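Local coordinates for protein putative (Helicobacter pylori J99, PDB 4R7K) that is of unknown function but belongs to the SRPBCC superfamily, whose helix-grip fold suggests that it may bind a hydrophobic ligand in a pocket, at residues Phe57-Val60 and Val61-Arg65; Leu64-Ala67 and Ser68-Glu71; Asn177-Gln180 and Ala181-Asp184. All coordinates share one frame; numbering follows the deposited sequence.

Contact 1 of 3, residues Phe57-Val60 and Val61-Arg65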
loop_
_atom_site.group_PDB
_atom_site.type_symbol
_atom_site.label_atom_id
_atom_site.label_comp_id
_atom_site.label_asym_id
_atom_site.label_seq_id
_atom_site.Cartn_x
_atom_site.Cartn_y
_atom_site.Cartn_z
ATOM N N PHE A 57 -17.028 -1.478 -23.177
ATOM C CA PHE A 57 -16.422 -0.175 -23.439
ATOM C C PHE A 57 -17.363 0.970 -23.102
ATOM O O PHE A 57 -17.002 1.858 -22.361
ATOM C CB PHE A 57 -15.983 -0.077 -24.900
ATOM C CG PHE A 57 -15.496 1.291 -25.325
ATOM C CD1 PHE A 57 -14.182 1.678 -25.093
ATOM C CD2 PHE A 57 -16.322 2.146 -26.038
ATOM C CE1 PHE A 57 -13.728 2.914 -25.511
ATOM C CE2 PHE A 57 -15.876 3.396 -26.450
ATOM C CZ PHE A 57 -14.577 3.780 -26.197
ATOM N N ASN A 58 -18.562 0.948 -23.670
ATOM C CA ASN A 58 -19.524 2.042 -23.447
ATOM C C ASN A 58 -19.806 2.310 -21.981
ATOM O O ASN A 58 -19.881 3.462 -21.552
ATOM C CB ASN A 58 -20.804 1.793 -24.249
ATOM C CG ASN A 58 -20.647 2.214 -25.705
ATOM O OD1 ASN A 58 -19.938 3.195 -26.012
ATOM N ND2 ASN A 58 -21.305 1.509 -26.597
ATOM N N LYS A 59 -19.944 1.247 -21.210
ATOM C CA LYS A 59 -20.249 1.375 -19.798
ATOM C C LYS A 59 -19.082 2.009 -19.048
ATOM O O LYS A 59 -19.267 2.833 -18.178
ATOM C CB LYS A 59 -20.638 -0.009 -19.235
ATOM C CG LYS A 59 -21.296 -0.018 -17.862
ATOM C CD LYS A 59 -22.532 0.883 -17.727
ATOM C CE LYS A 59 -23.678 0.513 -18.636
ATOM N NZ LYS A 59 -24.845 1.420 -18.430
ATOM N N VAL A 60 -17.874 1.638 -19.405
ATOM C CA VAL A 60 -16.701 2.200 -18.756
ATOM C C VAL A 60 -16.615 3.696 -19.038
ATOM O O VAL A 60 -16.406 4.502 -18.126
ATOM C CB VAL A 60 -15.422 1.460 -19.203
ATOM C CG1 VAL A 60 -14.175 2.194 -18.722
ATOM C CG2 VAL A 60 -15.445 0.030 -18.697
ATOM N N VAL A 61 -16.833 4.077 -20.296
ATOM C CA VAL A 61 -16.780 5.490 -20.675
ATOM C C VAL A 61 -17.838 6.274 -19.871
ATOM O O VAL A 61 -17.586 7.347 -19.317
ATOM C CB VAL A 61 -16.958 5.652 -22.197
ATOM C CG1 VAL A 61 -17.104 7.107 -22.591
ATOM C CG2 VAL A 61 -15.803 5.039 -22.951
ATOM N N GLN A 62 -19.032 5.703 -19.768
ATOM C CA GLN A 62 -20.074 6.349 -19.047
ATOM C C GLN A 62 -19.696 6.573 -17.609
ATOM O O GLN A 62 -19.923 7.655 -17.069
ATOM C CB GLN A 62 -21.309 5.476 -19.100
ATOM C CG GLN A 62 -22.452 6.061 -18.337
ATOM C CD GLN A 62 -23.623 5.136 -18.288
ATOM O OE1 GLN A 62 -23.560 3.993 -18.768
ATOM N NE2 GLN A 62 -24.703 5.609 -17.687
ATOM N N HIS A 63 -19.120 5.559 -16.973
ATOM C CA HIS A 63 -18.794 5.682 -15.550
ATOM C C HIS A 63 -17.559 6.508 -15.258
ATOM O O HIS A 63 -17.347 6.923 -14.109
ATOM C CB HIS A 63 -18.691 4.331 -14.876
ATOM C CG HIS A 63 -19.981 3.593 -14.823
ATOM N ND1 HIS A 63 -20.057 2.225 -14.924
ATOM C CD2 HIS A 63 -21.253 4.035 -14.679
ATOM C CE1 HIS A 63 -21.319 1.851 -14.843
ATOM N NE2 HIS A 63 -22.066 2.932 -14.705
ATOM N N LEU A 64 -16.761 6.753 -16.279
ATOM C CA LEU A 64 -15.603 7.634 -16.140
ATOM C C LEU A 64 -16.022 9.067 -16.454
ATOM O O LEU A 64 -15.700 9.977 -15.694
ATOM C CB LEU A 64 -14.478 7.221 -17.083
ATOM C CG LEU A 64 -13.306 8.191 -17.115
ATOM C CD1 LEU A 64 -12.674 8.294 -15.734
ATOM C CD2 LEU A 64 -12.272 7.729 -18.124
ATOM N N ARG A 65 -16.696 9.273 -17.587
ATOM C CA ARG A 65 -17.175 10.614 -17.962
ATOM C C ARG A 65 -18.238 11.213 -17.032
ATOM O O ARG A 65 -18.287 12.434 -16.841
ATOM C CB ARG A 65 -17.812 10.607 -19.353
ATOM C CG ARG A 65 -16.876 10.430 -20.516
ATOM C CD ARG A 65 -17.714 10.625 -21.784
ATOM N NE ARG A 65 -18.139 12.026 -21.944
ATOM C CZ ARG A 65 -19.014 12.468 -22.851
ATOM N NH1 ARG A 65 -19.633 11.622 -23.677
ATOM N NH2 ARG A 65 -19.281 13.772 -22.917
#

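Contact 2 of 3, residues Leu64-Ala67 and Ser68-Glu71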
loop_
_atom_site.group_PDB
_atom_site.type_symbol
_atom_site.label_atom_id
_atom_site.label_comp_id
_atom_site.label_asym_id
_atom_site.label_seq_id
_atom_site.Cartn_x
_atom_site.Cartn_y
_atom_site.Cartn_z
ATOM N N LEU A 64 -16.761 6.753 -16.279
ATOM C CA LEU A 64 -15.603 7.634 -16.140
ATOM C C LEU A 64 -16.022 9.067 -16.454
ATOM O O LEU A 64 -15.700 9.977 -15.694
ATOM C CB LEU A 64 -14.478 7.221 -17.083
ATOM C CG LEU A 64 -13.306 8.191 -17.115
ATOM C CD1 LEU A 64 -12.674 8.294 -15.734
ATOM C CD2 LEU A 64 -12.272 7.729 -18.124
ATOM N N ARG A 65 -16.696 9.273 -17.587
ATOM C CA ARG A 65 -17.175 10.614 -17.962
ATOM C C ARG A 65 -18.238 11.213 -17.032
ATOM O O ARG A 65 -18.287 12.434 -16.841
ATOM C CB ARG A 65 -17.812 10.607 -19.353
ATOM C CG ARG A 65 -16.876 10.430 -20.516
ATOM C CD ARG A 65 -17.714 10.625 -21.784
ATOM N NE ARG A 65 -18.139 12.026 -21.944
ATOM C CZ ARG A 65 -19.014 12.468 -22.851
ATOM N NH1 ARG A 65 -19.633 11.622 -23.677
ATOM N NH2 ARG A 65 -19.281 13.772 -22.917
ATOM N N ASP A 66 -19.153 10.397 -16.537
ATOM C CA ASP A 66 -20.173 10.945 -15.646
ATOM C C ASP A 66 -19.621 10.892 -14.228
ATOM O O ASP A 66 -19.716 9.894 -13.518
ATOM C CB ASP A 66 -21.503 10.237 -15.793
ATOM C CG ASP A 66 -22.587 10.850 -14.918
ATOM O OD1 ASP A 66 -22.298 11.618 -13.982
ATOM O OD2 ASP A 66 -23.727 10.523 -15.147
ATOM N N ALA A 67 -19.039 12.010 -13.830
ATOM C CA ALA A 67 -18.375 12.127 -12.549
ATOM C C ALA A 67 -19.262 11.884 -11.343
ATOM O O ALA A 67 -18.746 11.733 -10.250
ATOM C CB ALA A 67 -17.687 13.486 -12.448
ATOM N N SER A 68 -20.587 11.875 -11.517
ATOM C CA SER A 68 -21.486 11.559 -10.397
ATOM C C SER A 68 -21.271 10.113 -9.908
ATOM O O SER A 68 -21.573 9.803 -8.773
ATOM C CB SER A 68 -22.969 11.802 -10.749
ATOM O OG SER A 68 -23.443 10.851 -11.693
ATOM N N HIS A 69 -20.724 9.244 -10.751
ATOM C CA HIS A 69 -20.454 7.846 -10.352
ATOM C C HIS A 69 -19.189 7.646 -9.524
ATOM O O HIS A 69 -19.067 6.653 -8.805
ATOM C CB HIS A 69 -20.333 6.965 -11.586
ATOM C CG HIS A 69 -21.576 6.909 -12.410
ATOM N ND1 HIS A 69 -22.673 6.160 -12.052
ATOM C CD2 HIS A 69 -21.894 7.508 -13.580
ATOM C CE1 HIS A 69 -23.624 6.322 -12.954
ATOM N NE2 HIS A 69 -23.165 7.120 -13.902
ATOM N N TRP A 70 -18.244 8.571 -9.651
ATOM C CA TRP A 70 -16.922 8.452 -9.012
ATOM C C TRP A 70 -17.001 8.118 -7.528
ATOM O O TRP A 70 -16.356 7.175 -7.041
ATOM C CB TRP A 70 -16.141 9.758 -9.196
ATOM C CG TRP A 70 -15.700 10.033 -10.598
ATOM C CD1 TRP A 70 -16.068 9.360 -11.737
ATOM C CD2 TRP A 70 -14.933 11.161 -11.038
ATOM N NE1 TRP A 70 -15.511 9.955 -12.840
ATOM C CE2 TRP A 70 -14.818 11.066 -12.442
ATOM C CE3 TRP A 70 -14.311 12.228 -10.376
ATOM C CZ2 TRP A 70 -14.107 11.983 -13.188
ATOM C CZ3 TRP A 70 -13.617 13.137 -11.114
ATOM C CH2 TRP A 70 -13.511 13.008 -12.520
ATOM N N GLU A 71 -17.798 8.879 -6.817
ATOM C CA GLU A 71 -17.934 8.701 -5.369
ATOM C C GLU A 71 -18.480 7.326 -5.004
ATOM O O GLU A 71 -18.218 6.794 -3.921
ATOM C CB GLU A 71 -18.825 9.811 -4.788
ATOM C CG GLU A 71 -18.792 9.836 -3.279
ATOM C CD GLU A 71 -19.583 10.970 -2.675
ATOM O OE1 GLU A 71 -19.369 11.235 -1.478
ATOM O OE2 GLU A 71 -20.404 11.596 -3.386
HETATM O O HOH W 1 -24.791 8.170 -16.257
HETATM O O HOH W 2 -18.704 11.563 -7.598
#

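Contact 3 of 3, residues Asn177-Gln180 and Ala181-Asp184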
loop_
_atom_site.group_PDB
_atom_site.type_symbol
_atom_site.label_atom_id
_atom_site.label_comp_id
_atom_site.label_asym_id
_atom_site.label_seq_id
_atom_site.Cartn_x
_atom_site.Cartn_y
_atom_site.Cartn_z
ATOM N N ASN A 177 -1.055 3.893 -5.805
ATOM C CA ASN A 177 -2.017 3.060 -5.155
ATOM C C ASN A 177 -3.416 3.655 -5.234
ATOM O O ASN A 177 -4.361 2.904 -5.399
ATOM C CB ASN A 177 -1.563 2.783 -3.713
ATOM C CG ASN A 177 -0.396 1.792 -3.670
ATOM O OD1 ASN A 177 0.728 2.145 -3.321
ATOM N ND2 ASN A 177 -0.640 0.596 -4.155
ATOM N N GLY A 178 -3.534 4.981 -5.132
ATOM C CA GLY A 178 -4.822 5.658 -5.269
ATOM C C GLY A 178 -5.384 5.478 -6.678
ATOM O O GLY A 178 -6.549 5.158 -6.859
ATOM N N HIS A 179 -4.550 5.674 -7.674
ATOM C CA HIS A 179 -5.017 5.516 -9.045
ATOM C C HIS A 179 -5.358 4.089 -9.388
ATOM O O HIS A 179 -6.325 3.827 -10.152
ATOM C CB HIS A 179 -4.029 6.114 -9.999
ATOM C CG HIS A 179 -4.113 7.603 -10.053
ATOM N ND1 HIS A 179 -3.532 8.339 -11.057
ATOM C CD2 HIS A 179 -4.825 8.478 -9.302
ATOM C CE1 HIS A 179 -3.788 9.623 -10.859
ATOM N NE2 HIS A 179 -4.595 9.731 -9.817
ATOM N N GLN A 180 -4.639 3.148 -8.791
ATOM C CA GLN A 180 -4.981 1.745 -8.998
ATOM C C GLN A 180 -6.368 1.492 -8.447
ATOM O O GLN A 180 -7.144 0.699 -9.015
ATOM C CB GLN A 180 -3.996 0.824 -8.306
ATOM C CG GLN A 180 -4.116 -0.605 -8.776
ATOM C CD GLN A 180 -3.722 -0.798 -10.238
ATOM O OE1 GLN A 180 -2.878 -0.074 -10.798
ATOM N NE2 GLN A 180 -4.288 -1.822 -10.849
ATOM N N ALA A 181 -6.656 2.093 -7.292
ATOM C CA ALA A 181 -7.982 1.942 -6.680
ATOM C C ALA A 181 -9.080 2.535 -7.566
ATOM O O ALA A 181 -10.200 2.017 -7.601
ATOM C CB ALA A 181 -8.024 2.566 -5.281
ATOM N N TRP A 182 -8.758 3.625 -8.271
ATOM C CA TRP A 182 -9.709 4.272 -9.180
ATOM C C TRP A 182 -10.019 3.276 -10.289
ATOM O O TRP A 182 -11.190 3.003 -10.564
ATOM C CB TRP A 182 -9.138 5.542 -9.824
ATOM C CG TRP A 182 -10.202 6.475 -10.400
ATOM C CD1 TRP A 182 -11.378 6.113 -10.994
ATOM C CD2 TRP A 182 -10.114 7.908 -10.530
ATOM N NE1 TRP A 182 -12.071 7.230 -11.393
ATOM C CE2 TRP A 182 -11.316 8.345 -11.122
ATOM C CE3 TRP A 182 -9.164 8.871 -10.126
ATOM C CZ2 TRP A 182 -11.585 9.695 -11.366
ATOM C CZ3 TRP A 182 -9.443 10.224 -10.364
ATOM C CH2 TRP A 182 -10.639 10.615 -10.963
ATOM N N LEU A 183 -8.978 2.695 -10.891
ATOM C CA LEU A 183 -9.179 1.720 -11.969
ATOM C C LEU A 183 -9.908 0.474 -11.501
ATOM O O LEU A 183 -10.820 0.010 -12.179
ATOM C CB LEU A 183 -7.857 1.290 -12.628
ATOM C CG LEU A 183 -7.004 2.357 -13.304
ATOM C CD1 LEU A 183 -5.822 1.699 -13.929
ATOM C CD2 LEU A 183 -7.775 3.066 -14.403
ATOM N N ASP A 184 -9.533 -0.065 -10.331
ATOM C CA ASP A 184 -10.167 -1.294 -9.861
ATOM C C ASP A 184 -11.642 -1.022 -9.573
ATOM O O ASP A 184 -12.497 -1.873 -9.841
ATOM C CB ASP A 184 -9.461 -1.850 -8.635
ATOM C CG ASP A 184 -8.040 -2.383 -8.949
ATOM O OD1 ASP A 184 -7.695 -2.632 -10.127
ATOM O OD2 ASP A 184 -7.289 -2.562 -7.986
#

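Contact 1 of 3, residues Phe57-Val60 and Val61-Arg65
Rotation about CA-CB in Phe57 (chi1 173°) carries its ring to the side of its own carbonyl carbon, where CG2 of Val61, set beside its backbone N, lies over one ring face. This i to i+4 pair belongs to helix 57-65, which packs against the antiparallel sheet in what is probably a helix-grip fold of the SRPBCC type. The approach meets the geometry of a CH-pi contact: Val61 CG2 is 3.9 Å from the Phe57 ring centroid and only 17° off the normal. Its nearest ring atom is Phe57 CZ at 3.7 Å, so the methyl leans toward the rim. Leu114 touches both side chains.

Elsewhere on the helix, Lys59 bends at chi2 and chi3 and turns its tip alongside the extended Gln62, pointing the same way. A hydrogen bond of 2.9 Å runs from Lys59 NZ to Gln62 OE1, the amine a little out of the amide carbonyl plane. The backbone bonds beneath run i to i+4: Val61 N to Phe57 O is 3.0 Å and nearly straight, whereas Leu64 N to Val60 O, 2.9 Å, is bent near the helix end.

His63 carries its imidazole over the Lys59 carbonyl oxygen, while its ND1 is hydrogen-bonded to Ser190 OG on helix 174-190. The bent lysine also puts its methylene carbon against this ring, with Lys59 CD 3.3 Å from His63 CE1.

Contact 2 of 3, residues Leu64-Ala67 and Ser68-Glu71
Asp66 OD1 is gripped by two groups of Ser68 and, from outside, by Thr88 OG1. Ser68 OG donates at 2.7 Å to Asp66 OD1, from above the carboxylate plane, and Ser68 N reaches the same oxygen at 3.0 Å from the same face. The amide bond to a side chain two residues back defines an Asx turn, formed where Asp66 leaves the helical backbone of 57-65. With chi1 at 70°, the serine hydroxyl is tucked between its backbone N and carbonyl carbon, close enough to join in.

A nearly straight bond from His69 N to Asp66 O (3.0 Å, 169°) closes the turn. Water 1 joins Asp66 OD2 to His69 NE2, whereas ND1 of that ring pairs with Tyr189 OH. Ala67 packs on one face of the Trp70 indole: its CA lies 3.6 Å from the centroid of the five-membered ring, 8° off the normal.

Trp70 NE1 meets Leu64 O at 2.9 Å, with the oxygen close to the indole plane. In a continuing helix, that carbonyl would receive the amide of Ser68. Here Asp66 OD1 takes that amide and the indole N-H serves the carbonyl, so both groups keep a partner where the helix breaks.

Contact 3 of 3, residues Asn177-Gln180 and Ala181-Asp184
Trp182 and His179 stand one turn apart on helix 174-190, and His179 CD2 lies at the edge of the indole, near its plane, 4.4 Å from Trp182 CE3. At that distance the two rings only brush each other. Both find stacking partners elsewhere: Tyr74 stacks on Trp182 and His139 on His179, while Trp141 and Trp70 meet Trp182 edge-to-face.

Gln180 and Asp184 form the other flat pair. Their amide and carboxylate planes are 70° apart, and Gln180 NE2 to Asp184 OD1 is 3.6 Å, a loose approach only. With CG beside its backbone N (chi1 -68°), Asp184 has this carbon 3.2 Å from Gln180 O. Carboxylate and carbonyl are both acceptors, so it is the backbone bond from Asp184 N to Gln180 O, 2.8 Å, that holds them close.

Regular i to i+4 bonds give the frame: Leu183 N to His179 O is 3.0 Å and Trp182 N to Gly178 O is also 3.0 Å. Leu183 CG packs 3.5 Å from His179 O.

Asn177 pairs with Asn177 of the second subunit, and Ala181 packs on Val171 of the third. Within the chain, His179, Gln180, Leu183 and Asp184 touch strand 44-53, where Asn48 ND2 donates to Gln180 OE1, and His179 and Leu183 also reach strand 150-160, seating the C-terminal helix against the sheet.

From the N terminus, the chain leaves strand 44-53 and enters contact 1, whose two halves make up helix 57-65. Contact 2 begins on the last turn of that helix, sharing Leu64 and Arg65 with contact 1, and leads through a turn into helix 70-73; their centres are 9 Å apart. Contact 3 comes much later, after the remaining strands, within helix 174-190. Each is local, closing only a turn of chain, and none encloses or crosses another. In space, contact 2 meets contact 3 at Trp70 and Trp182, and His63 of contact 1 reaches Ser190 on the C-terminal helix, so the N-terminal helical pair joins that helix.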